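Local coordinates for protein KLLA0F20702p (Kluyveromyces lactis, PDB 5Y5A) that probably serves, as the Est1 subunit of yeast telomerase, to bring the enzyme to telomeres through its complex with Cdc13, at residues P92-F97 with Q199-I204; N99-N104 with D210-A215; Q421-A426 with Q535-S540. All blocks are in the same frame, centred on the assembly; numbering follows the deposited sequence.

Contact 1: P92-F97 with Q199-I204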
loop_
_atom_site.group_PDB
_atom_site.type_symbol
_atom_site.label_atom_id
_atom_site.label_comp_id
_atom_site.label_asym_id
_atom_site.label_seq_id
_atom_site.Cartn_x
_atom_site.Cartn_y
_atom_site.Cartn_z
ATOM N N PRO A 92 13.935 -21.667 0.101
ATOM C CA PRO A 92 14.484 -22.632 -0.860
ATOM C C PRO A 92 13.615 -23.876 -1.033
ATOM O O PRO A 92 13.590 -24.451 -2.121
ATOM C CB PRO A 92 15.844 -22.998 -0.254
ATOM C CG PRO A 92 15.736 -22.645 1.180
ATOM C CD PRO A 92 14.874 -21.430 1.214
ATOM N N ILE A 93 12.915 -24.281 0.020
ATOM C CA ILE A 93 11.963 -25.380 -0.088
ATOM C C ILE A 93 10.801 -24.995 -1.001
ATOM O O ILE A 93 10.480 -25.715 -1.944
ATOM C CB ILE A 93 11.404 -25.792 1.284
ATOM C CG1 ILE A 93 12.515 -26.345 2.177
ATOM C CG2 ILE A 93 10.311 -26.834 1.118
ATOM C CD1 ILE A 93 12.058 -26.657 3.590
ATOM N N PHE A 94 10.181 -23.853 -0.716
ATOM C CA PHE A 94 9.024 -23.395 -1.477
ATOM C C PHE A 94 9.358 -23.163 -2.947
ATOM O O PHE A 94 8.539 -23.423 -3.827
ATOM C CB PHE A 94 8.463 -22.121 -0.860
ATOM C CG PHE A 94 7.542 -22.370 0.295
ATOM C CD1 PHE A 94 6.496 -23.274 0.181
ATOM C CD2 PHE A 94 7.723 -21.709 1.501
ATOM C CE1 PHE A 94 5.638 -23.510 1.245
ATOM C CE2 PHE A 94 6.870 -21.942 2.576
ATOM C CZ PHE A 94 5.828 -22.844 2.445
ATOM N N LYS A 95 10.567 -22.675 -3.202
ATOM C CA LYS A 95 11.037 -22.466 -4.563
ATOM C C LYS A 95 11.086 -23.783 -5.336
ATOM O O LYS A 95 10.694 -23.838 -6.501
ATOM C CB LYS A 95 12.415 -21.799 -4.554
ATOM C CG LYS A 95 12.955 -21.455 -5.933
ATOM C CD LYS A 95 14.199 -20.587 -5.835
ATOM C CE LYS A 95 14.861 -20.412 -7.191
ATOM N NZ LYS A 95 16.167 -19.706 -7.072
ATOM N N TYR A 96 11.552 -24.842 -4.678
ATOM C CA TYR A 96 11.681 -26.151 -5.318
ATOM C C TYR A 96 10.324 -26.709 -5.721
ATOM O O TYR A 96 10.188 -27.330 -6.773
ATOM C CB TYR A 96 12.400 -27.138 -4.396
ATOM C CG TYR A 96 12.510 -28.540 -4.962
ATOM C CD1 TYR A 96 13.508 -28.867 -5.873
ATOM C CD2 TYR A 96 11.619 -29.540 -4.581
ATOM C CE1 TYR A 96 13.613 -30.148 -6.394
ATOM C CE2 TYR A 96 11.716 -30.825 -5.096
ATOM C CZ TYR A 96 12.715 -31.122 -6.002
ATOM O OH TYR A 96 12.819 -32.396 -6.518
ATOM N N PHE A 97 9.324 -26.492 -4.876
ATOM C CA PHE A 97 7.960 -26.902 -5.185
ATOM C C PHE A 97 7.377 -26.092 -6.342
ATOM O O PHE A 97 6.555 -26.598 -7.110
ATOM C CB PHE A 97 7.074 -26.771 -3.947
ATOM C CG PHE A 97 7.246 -27.890 -2.966
ATOM C CD1 PHE A 97 8.364 -27.953 -2.157
ATOM C CD2 PHE A 97 6.290 -28.883 -2.858
ATOM C CE1 PHE A 97 8.526 -28.988 -1.259
ATOM C CE2 PHE A 97 6.447 -29.922 -1.965
ATOM C CZ PHE A 97 7.565 -29.974 -1.162
ATOM N N GLN A 199 1.300 -19.417 2.970
ATOM C CA GLN A 199 -0.084 -19.631 2.570
ATOM C C GLN A 199 -0.291 -19.377 1.083
ATOM O O GLN A 199 -1.040 -20.103 0.427
ATOM C CB GLN A 199 -1.018 -18.732 3.379
ATOM C CG GLN A 199 -1.195 -19.165 4.809
ATOM C CD GLN A 199 -1.838 -20.524 4.904
ATOM O OE1 GLN A 199 -2.734 -20.855 4.124
ATOM N NE2 GLN A 199 -1.377 -21.332 5.852
ATOM N N ARG A 200 0.356 -18.338 0.556
ATOM C CA ARG A 200 0.243 -18.045 -0.865
ATOM C C ARG A 200 0.820 -19.200 -1.672
ATOM O O ARG A 200 0.200 -19.682 -2.617
ATOM C CB ARG A 200 0.955 -16.744 -1.235
ATOM C CG ARG A 200 0.766 -16.381 -2.702
ATOM C CD ARG A 200 1.486 -15.103 -3.090
ATOM N NE ARG A 200 2.907 -15.165 -2.776
ATOM C CZ ARG A 200 3.803 -15.848 -3.483
ATOM N NH1 ARG A 200 5.076 -15.844 -3.109
ATOM N NH2 ARG A 200 3.432 -16.537 -4.556
ATOM N N TYR A 201 2.010 -19.639 -1.281
ATOM C CA TYR A 201 2.678 -20.753 -1.941
ATOM C C TYR A 201 1.841 -22.029 -1.908
ATOM O O TYR A 201 1.797 -22.777 -2.886
ATOM C CB TYR A 201 4.034 -21.018 -1.295
ATOM C CG TYR A 201 5.172 -20.239 -1.900
ATOM C CD1 TYR A 201 5.628 -20.525 -3.181
ATOM C CD2 TYR A 201 5.808 -19.230 -1.185
ATOM C CE1 TYR A 201 6.682 -19.819 -3.741
ATOM C CE2 TYR A 201 6.864 -18.518 -1.736
ATOM C CZ TYR A 201 7.297 -18.817 -3.014
ATOM O OH TYR A 201 8.347 -18.112 -3.563
ATOM N N LYS A 202 1.186 -22.287 -0.801
ATOM C CA LYS A 202 0.394 -23.480 -0.704
ATOM C C LYS A 202 -0.758 -23.426 -1.663
ATOM O O LYS A 202 -0.992 -24.362 -2.396
ATOM C CB LYS A 202 -0.126 -23.678 0.709
ATOM C CG LYS A 202 -1.042 -24.877 0.851
ATOM C CD LYS A 202 -1.576 -25.028 2.260
ATOM C CE LYS A 202 -2.712 -26.030 2.310
ATOM N NZ LYS A 202 -3.736 -25.653 3.306
ATOM N N ILE A 203 -1.479 -22.321 -1.648
ATOM C CA ILE A 203 -2.636 -22.143 -2.522
ATOM C C ILE A 203 -2.280 -22.384 -3.986
ATOM O O ILE A 203 -3.017 -23.052 -4.714
ATOM C CB ILE A 203 -3.225 -20.747 -2.359
ATOM C CG1 ILE A 203 -3.980 -20.668 -1.035
ATOM C CG2 ILE A 203 -4.148 -20.403 -3.517
ATOM C CD1 ILE A 203 -4.242 -19.264 -0.589
ATOM N N ILE A 204 -1.134 -21.857 -4.404
ATOM C CA ILE A 204 -0.645 -22.070 -5.760
ATOM C C ILE A 204 -0.419 -23.560 -6.060
ATOM O O ILE A 204 -0.814 -24.057 -7.119
ATOM C CB ILE A 204 0.650 -21.277 -5.995
ATOM C CG1 ILE A 204 0.324 -19.784 -6.053
ATOM C CG2 ILE A 204 1.340 -21.727 -7.278
ATOM C CD1 ILE A 204 1.498 -18.890 -5.789
#
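Phe94 lays its CB almost exactly over the middle of the Tyr201 ring, 3.8 Å from CB to the centroid and only 4° off the normal, a CH-pi contact. Tyr201 returns it less squarely: its own CB stands over a face of the Phe94 ring, 4.1 Å from that centroid and well off the normal. Each ring therefore has the other residue's CB over one face. The two rings lie nearly parallel, their planes 6° apart, but with centroids separated by 4.9 Å they are slid so far that they barely overlap, and the pair rests on these CB-over-face contacts rather than on ring-on-ring stacking. At the root of the two side chains, Phe94 CD1 comes to 3.7 Å from Tyr201 CB, while Phe94 CG faces Tyr201 CG at 3.9 Å. With CG set opposite the carbonyl carbon (chi1 -83°), the Phe94 ring continues from its CB past the base of the Tyr201 side chain.

Both segments are helical, 92-97 on helix 78-105 and 199-204 on helix 179-206, and the CA atoms of Phe94 and Tyr201 stand 6.9 Å apart. The contact thus joins two long helices of the Est1 family region, which belongs to the TPR clan of helical repeats. Helix 113-144 adds Phe127 against Phe94, while Trp86, Tyr91 and Gln98 of helix 78-105 also touch Tyr201, so the tyrosine lies against several turns of that helix. Between the two segments the attachment is entirely apolar and aromatic, which implies that it probably depends on the fit of two flat side chains and, at the buried phenylalanine, on the exclusion of water rather than on directional polar bonds.

Contact 2: N99-N104 with D210-A215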
loop_
_atom_site.group_PDB
_atom_site.type_symbol
_atom_site.label_atom_id
_atom_site.label_comp_id
_atom_site.label_asym_id
_atom_site.label_seq_id
_atom_site.Cartn_x
_atom_site.Cartn_y
_atom_site.Cartn_z
ATOM N N ASN A 99 9.293 -24.668 -8.930
ATOM C CA ASN A 99 9.981 -25.214 -10.100
ATOM C C ASN A 99 9.374 -26.528 -10.552
ATOM O O ASN A 99 9.165 -26.763 -11.743
ATOM C CB ASN A 99 11.465 -25.425 -9.803
ATOM C CG ASN A 99 12.197 -24.127 -9.564
ATOM O OD1 ASN A 99 11.585 -23.106 -9.250
ATOM N ND2 ASN A 99 13.518 -24.157 -9.717
ATOM N N TRP A 100 9.090 -27.381 -9.580
ATOM C CA TRP A 100 8.518 -28.680 -9.858
ATOM C C TRP A 100 7.084 -28.545 -10.365
ATOM O O TRP A 100 6.699 -29.223 -11.312
ATOM C CB TRP A 100 8.568 -29.555 -8.610
ATOM C CG TRP A 100 9.022 -30.943 -8.892
ATOM C CD1 TRP A 100 10.273 -31.464 -8.685
ATOM C CD2 TRP A 100 8.240 -31.997 -9.453
ATOM N NE1 TRP A 100 10.308 -32.775 -9.074
ATOM C CE2 TRP A 100 9.071 -33.128 -9.549
ATOM C CE3 TRP A 100 6.912 -32.097 -9.879
ATOM C CZ2 TRP A 100 8.619 -34.335 -10.054
ATOM C CZ3 TRP A 100 6.471 -33.288 -10.377
ATOM C CH2 TRP A 100 7.318 -34.390 -10.459
ATOM N N ARG A 101 6.292 -27.678 -9.736
ATOM C CA ARG A 101 4.921 -27.442 -10.188
ATOM C C ARG A 101 4.903 -26.968 -11.634
ATOM O O ARG A 101 3.991 -27.286 -12.399
ATOM C CB ARG A 101 4.215 -26.407 -9.311
ATOM C CG ARG A 101 2.793 -26.098 -9.772
ATOM C CD ARG A 101 2.259 -24.811 -9.160
ATOM N NE ARG A 101 0.869 -24.565 -9.537
ATOM C CZ ARG A 101 0.496 -23.826 -10.578
ATOM N NH1 ARG A 101 1.413 -23.255 -11.352
ATOM N NH2 ARG A 101 -0.795 -23.662 -10.843
ATOM N N ASN A 102 5.924 -26.207 -12.001
ATOM C CA ASN A 102 6.037 -25.710 -13.359
ATOM C C ASN A 102 6.528 -26.784 -14.328
ATOM O O ASN A 102 6.545 -26.567 -15.538
ATOM C CB ASN A 102 6.952 -24.491 -13.388
ATOM C CG ASN A 102 6.447 -23.373 -12.499
ATOM O OD1 ASN A 102 5.246 -23.260 -12.239
ATOM N ND2 ASN A 102 7.362 -22.542 -12.022
ATOM N N ARG A 103 6.924 -27.941 -13.800
ATOM C CA ARG A 103 7.178 -29.109 -14.643
ATOM C C ARG A 103 5.849 -29.707 -15.078
ATOM O O ARG A 103 5.736 -30.294 -16.152
ATOM C CB ARG A 103 8.002 -30.173 -13.916
ATOM C CG ARG A 103 9.489 -30.179 -14.220
ATOM C CD ARG A 103 10.003 -31.614 -14.234
ATOM N NE ARG A 103 11.449 -31.702 -14.416
ATOM C CZ ARG A 103 12.112 -32.849 -14.532
ATOM N NH1 ARG A 103 13.428 -32.845 -14.694
ATOM N NH2 ARG A 103 11.457 -34.001 -14.485
ATOM N N ASN A 104 4.846 -29.552 -14.219
ATOM C CA ASN A 104 3.508 -30.076 -14.460
ATOM C C ASN A 104 2.772 -29.315 -15.563
ATOM O O ASN A 104 2.183 -29.922 -16.458
ATOM C CB ASN A 104 2.700 -30.032 -13.159
ATOM C CG ASN A 104 1.426 -30.855 -13.223
ATOM O OD1 ASN A 104 0.806 -30.998 -14.276
ATOM N ND2 ASN A 104 1.027 -31.399 -12.079
ATOM N N ASP A 210 -3.917 -22.270 -13.549
ATOM C CA ASP A 210 -3.389 -20.960 -13.207
ATOM C C ASP A 210 -4.520 -19.940 -13.220
ATOM O O ASP A 210 -4.285 -18.733 -13.243
ATOM C CB ASP A 210 -2.264 -20.563 -14.166
ATOM C CG ASP A 210 -0.997 -21.374 -13.941
ATOM O OD1 ASP A 210 -0.601 -21.543 -12.768
ATOM O OD2 ASP A 210 -0.400 -21.849 -14.931
ATOM N N ARG A 211 -5.751 -20.449 -13.207
ATOM C CA ARG A 211 -6.946 -19.630 -13.029
ATOM C C ARG A 211 -7.291 -19.515 -11.549
ATOM O O ARG A 211 -7.528 -20.526 -10.890
ATOM C CB ARG A 211 -8.139 -20.223 -13.777
ATOM C CG ARG A 211 -7.966 -20.386 -15.272
ATOM C CD ARG A 211 -9.254 -20.923 -15.873
ATOM N NE ARG A 211 -9.168 -21.115 -17.316
ATOM C CZ ARG A 211 -10.176 -21.539 -18.072
ATOM N NH1 ARG A 211 -11.349 -21.815 -17.518
ATOM N NH2 ARG A 211 -10.014 -21.686 -19.381
ATOM N N TYR A 212 -7.334 -18.291 -11.032
ATOM C CA TYR A 212 -7.656 -18.068 -9.624
ATOM C C TYR A 212 -8.749 -17.014 -9.440
ATOM O O TYR A 212 -8.602 -15.873 -9.885
ATOM C CB TYR A 212 -6.418 -17.624 -8.838
ATOM C CG TYR A 212 -5.195 -18.513 -8.938
ATOM C CD1 TYR A 212 -4.291 -18.363 -9.977
ATOM C CD2 TYR A 212 -4.920 -19.467 -7.963
ATOM C CE1 TYR A 212 -3.159 -19.151 -10.061
ATOM C CE2 TYR A 212 -3.793 -20.266 -8.041
ATOM C CZ TYR A 212 -2.914 -20.101 -9.093
ATOM O OH TYR A 212 -1.783 -20.882 -9.187
ATOM N N GLN A 213 -9.832 -17.386 -8.765
ATOM C CA GLN A 213 -10.881 -16.426 -8.442
ATOM C C GLN A 213 -10.380 -15.460 -7.377
ATOM O O GLN A 213 -9.297 -15.643 -6.825
ATOM C CB GLN A 213 -12.154 -17.129 -7.965
ATOM C CG GLN A 213 -12.805 -18.033 -9.002
ATOM C CD GLN A 213 -12.166 -19.407 -9.071
ATOM O OE1 GLN A 213 -11.252 -19.719 -8.310
ATOM N NE2 GLN A 213 -12.652 -20.238 -9.985
ATOM N N GLN A 214 -11.180 -14.440 -7.086
ATOM C CA GLN A 214 -10.769 -13.350 -6.202
ATOM C C GLN A 214 -10.409 -13.798 -4.787
ATOM O O GLN A 214 -9.387 -13.386 -4.235
ATOM C CB GLN A 214 -11.880 -12.303 -6.122
ATOM C CG GLN A 214 -12.233 -11.645 -7.444
ATOM C CD GLN A 214 -13.341 -10.618 -7.295
ATOM O OE1 GLN A 214 -14.344 -10.864 -6.622
ATOM N NE2 GLN A 214 -13.159 -9.456 -7.915
ATOM N N ALA A 215 -11.258 -14.644 -4.211
ATOM C CA ALA A 215 -11.177 -14.983 -2.796
ATOM C C ALA A 215 -10.272 -16.176 -2.513
ATOM O O ALA A 215 -10.227 -16.667 -1.387
ATOM C CB ALA A 215 -12.575 -15.255 -2.248
#
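Arg101 reaches end-on to the carboxylate of Asp210 and holds one oxygen with two nitrogens: NH2 to Asp210 OD1 is 2.9 Å and NH1 to the same OD1 is 3.0 Å. This salt bridge is the tight part of the contact. OD1 lies at the guanidinium edge, close to its plane, yet the carboxylate is turned 51° against that plane. NH1 consequently meets the syn lone pair, whereas NH2 comes from above the carboxylate plane. Neither bond is straight, with N-H...O angles of 138° and 144°. An extended arginine chain, CG anti to the backbone N, carries the group out from helix 78-105 to the loop before helix 218-230.

The looser part is Tyr212, whose OH sits obliquely 3.4 Å from Arg101 NH2 at an angle too poor for a hydrogen bond. Its ring is braced within the loop region by stacking on His207. Arg101 NE also makes a weak hydrogen bond to Ile204 O, near the end of helix 179-206. Asp210 is exposed on the protein surface, so solvent probably screens the ion pair, and the pair would probably tether the loop to the helix more modestly than a buried one.

Contact 3: Q421-A426 with Q535-S540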
loop_
_atom_site.group_PDB
_atom_site.type_symbol
_atom_site.label_atom_id
_atom_site.label_comp_id
_atom_site.label_asym_id
_atom_site.label_seq_id
_atom_site.Cartn_x
_atom_site.Cartn_y
_atom_site.Cartn_z
ATOM N N GLN A 421 -14.599 8.609 1.182
ATOM C CA GLN A 421 -13.595 8.766 0.117
ATOM C C GLN A 421 -13.596 10.135 -0.552
ATOM O O GLN A 421 -12.547 10.622 -0.978
ATOM C CB GLN A 421 -13.773 7.704 -0.969
ATOM C CG GLN A 421 -13.388 6.303 -0.555
ATOM C CD GLN A 421 -14.574 5.511 -0.048
ATOM O OE1 GLN A 421 -15.656 6.062 0.190
ATOM N NE2 GLN A 421 -14.380 4.207 0.116
ATOM N N TYR A 422 -14.770 10.742 -0.659
ATOM C CA TYR A 422 -14.903 11.995 -1.396
ATOM C C TYR A 422 -14.044 13.112 -0.815
ATOM O O TYR A 422 -13.222 13.687 -1.525
ATOM C CB TYR A 422 -16.370 12.403 -1.453
ATOM C CG TYR A 422 -17.150 11.451 -2.315
ATOM C CD1 TYR A 422 -16.893 11.368 -3.679
ATOM C CD2 TYR A 422 -18.104 10.607 -1.775
ATOM C CE1 TYR A 422 -17.583 10.499 -4.484
ATOM C CE2 TYR A 422 -18.805 9.715 -2.582
ATOM C CZ TYR A 422 -18.535 9.670 -3.940
ATOM O OH TYR A 422 -19.217 8.799 -4.769
ATOM N N LEU A 423 -14.196 13.395 0.475
ATOM C CA LEU A 423 -13.385 14.435 1.100
ATOM C C LEU A 423 -11.989 13.918 1.481
ATOM O O LEU A 423 -11.044 14.695 1.593
ATOM C CB LEU A 423 -14.107 15.004 2.322
ATOM C CG LEU A 423 -15.376 15.828 2.025
ATOM C CD1 LEU A 423 -15.852 16.555 3.269
ATOM C CD2 LEU A 423 -15.142 16.830 0.894
ATOM N N ALA A 424 -11.858 12.608 1.665
ATOM C CA ALA A 424 -10.548 12.005 1.939
ATOM C C ALA A 424 -9.591 12.211 0.773
ATOM O O ALA A 424 -8.404 12.442 0.973
ATOM C CB ALA A 424 -10.687 10.520 2.239
ATOM N N MET A 425 -10.111 12.132 -0.445
ATOM C CA MET A 425 -9.296 12.359 -1.635
ATOM C C MET A 425 -8.780 13.795 -1.677
ATOM O O MET A 425 -7.625 14.035 -2.029
ATOM C CB MET A 425 -10.094 12.037 -2.914
ATOM C CG MET A 425 -10.218 10.535 -3.193
ATOM S SD MET A 425 -10.959 10.109 -4.787
ATOM C CE MET A 425 -12.567 10.881 -4.645
ATOM N N ALA A 426 -9.627 14.748 -1.303
ATOM C CA ALA A 426 -9.176 16.138 -1.224
ATOM C C ALA A 426 -8.079 16.314 -0.164
ATOM O O ALA A 426 -7.127 17.063 -0.387
ATOM C CB ALA A 426 -10.357 17.073 -0.942
ATOM N N GLN A 535 -13.808 20.890 7.988
ATOM C CA GLN A 535 -12.994 21.879 8.686
ATOM C C GLN A 535 -11.525 21.814 8.268
ATOM O O GLN A 535 -10.924 22.828 7.939
ATOM C CB GLN A 535 -13.121 21.689 10.195
ATOM C CG GLN A 535 -14.559 21.712 10.670
ATOM C CD GLN A 535 -14.670 21.679 12.173
ATOM O OE1 GLN A 535 -14.889 20.623 12.771
ATOM N NE2 GLN A 535 -14.523 22.841 12.800
ATOM N N VAL A 536 -10.953 20.615 8.260
ATOM C CA VAL A 536 -9.540 20.486 7.946
ATOM C C VAL A 536 -9.283 20.848 6.485
ATOM O O VAL A 536 -8.199 21.319 6.140
ATOM C CB VAL A 536 -9.011 19.054 8.252
ATOM C CG1 VAL A 536 -9.707 17.997 7.381
ATOM C CG2 VAL A 536 -7.502 18.989 8.079
ATOM N N LEU A 537 -10.279 20.650 5.627
ATOM C CA LEU A 537 -10.102 20.963 4.213
ATOM C C LEU A 537 -10.165 22.463 3.996
ATOM O O LEU A 537 -9.387 23.004 3.213
ATOM C CB LEU A 537 -11.148 20.260 3.357
ATOM C CG LEU A 537 -10.777 18.830 2.978
ATOM C CD1 LEU A 537 -11.915 18.154 2.238
ATOM C CD2 LEU A 537 -9.509 18.834 2.132
ATOM N N VAL A 538 -11.087 23.135 4.689
ATOM C CA VAL A 538 -11.188 24.585 4.598
ATOM C C VAL A 538 -9.878 25.209 5.094
ATOM O O VAL A 538 -9.354 26.142 4.491
ATOM C CB VAL A 538 -12.395 25.132 5.407
ATOM C CG1 VAL A 538 -12.309 26.638 5.563
ATOM C CG2 VAL A 538 -13.709 24.758 4.736
ATOM N N TYR A 539 -9.331 24.658 6.172
ATOM C CA TYR A 539 -8.078 25.154 6.733
ATOM C C TYR A 539 -6.885 24.948 5.792
ATOM O O TYR A 539 -6.087 25.857 5.568
ATOM C CB TYR A 539 -7.794 24.473 8.072
ATOM C CG TYR A 539 -6.467 24.862 8.677
ATOM C CD1 TYR A 539 -6.314 26.069 9.340
ATOM C CD2 TYR A 539 -5.367 24.017 8.589
ATOM C CE1 TYR A 539 -5.103 26.431 9.896
ATOM C CE2 TYR A 539 -4.151 24.372 9.143
ATOM C CZ TYR A 539 -4.026 25.581 9.794
ATOM O OH TYR A 539 -2.820 25.944 10.352
ATOM N N SER A 540 -6.757 23.748 5.247
ATOM C CA SER A 540 -5.644 23.461 4.356
ATOM C C SER A 540 -5.784 24.252 3.064
ATOM O O SER A 540 -4.812 24.809 2.560
ATOM C CB SER A 540 -5.560 21.962 4.064
ATOM O OG SER A 540 -5.223 21.252 5.244
#
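Leu537 points from helix 526-546 toward helix 421-433, and its two methyls divide the work between Leu423 and Ala426. Its CB starts the chain toward the facing helix, and CG, opposite the carbonyl carbon (chi1 -85°), forks it there. CD1 goes to the Leu423 side, where it lies 3.6 Å from the backbone O of Leu423 and 3.7 Å from the methyl CD2 of that residue, with Leu423 CB close by at 3.8 Å. The same methyl also reaches Ala426 CB, at 3.7 Å. Leu537 CD2, the other branch, rests on Ala426, 3.6 Å from Ala426 CB and 3.7 Å from Ala426 C. The small alanine side chain probably allows Leu537 to approach the backbone of helix 421-433 this closely, and the CA atoms of Ala426 and Leu537 are 7.3 Å apart.

This is helix-on-helix packing in the all-helical part of Est1 held in this chain, a piece of a longer protein: helix 421-433 belongs to the family's DNA/RNA binding region, and helix 526-546 lies against it near the end of the modelled chain. Leu460 of helix 447-462 touches Leu537 as well, and Leu456 of that helix touches Ala426, so a third helix packs on the same apolar patch. An alanine in place of Leu537 would probably leave Leu423 CD2 and Ala426 CB without their methyl partners and open a gap between the two helices. One turn along helix 526-546, Ser540 OG folds back to Val536 O in a 3.1 Å hydrogen bond; Ser540 N donates to this oxygen from the opposite face of the carbonyl plane, so the buried hydroxyl spends its proton within its own helix.

Overall arrangement
From the N terminus, helix 78-105 supplies the first segments of contacts 1 and 2 in turn. Contact 1 closes its loop at 199-204 on helix 179-206, and contact 2 closes slightly later, at 210-215 in the following loop; their segments alternate, so the two loops cross. Their centres lie 10 Å apart, and they touch where Ile204 meets Arg101 and Tyr212. Together they tie helix 78-105 to helix 179-206 and the connection beyond it. Contact 3 opens only afterwards, in series, joining helix 421-433 to helix 526-546 on the opposite side of the chain's centre, its centre 44 Å from that of contact 1.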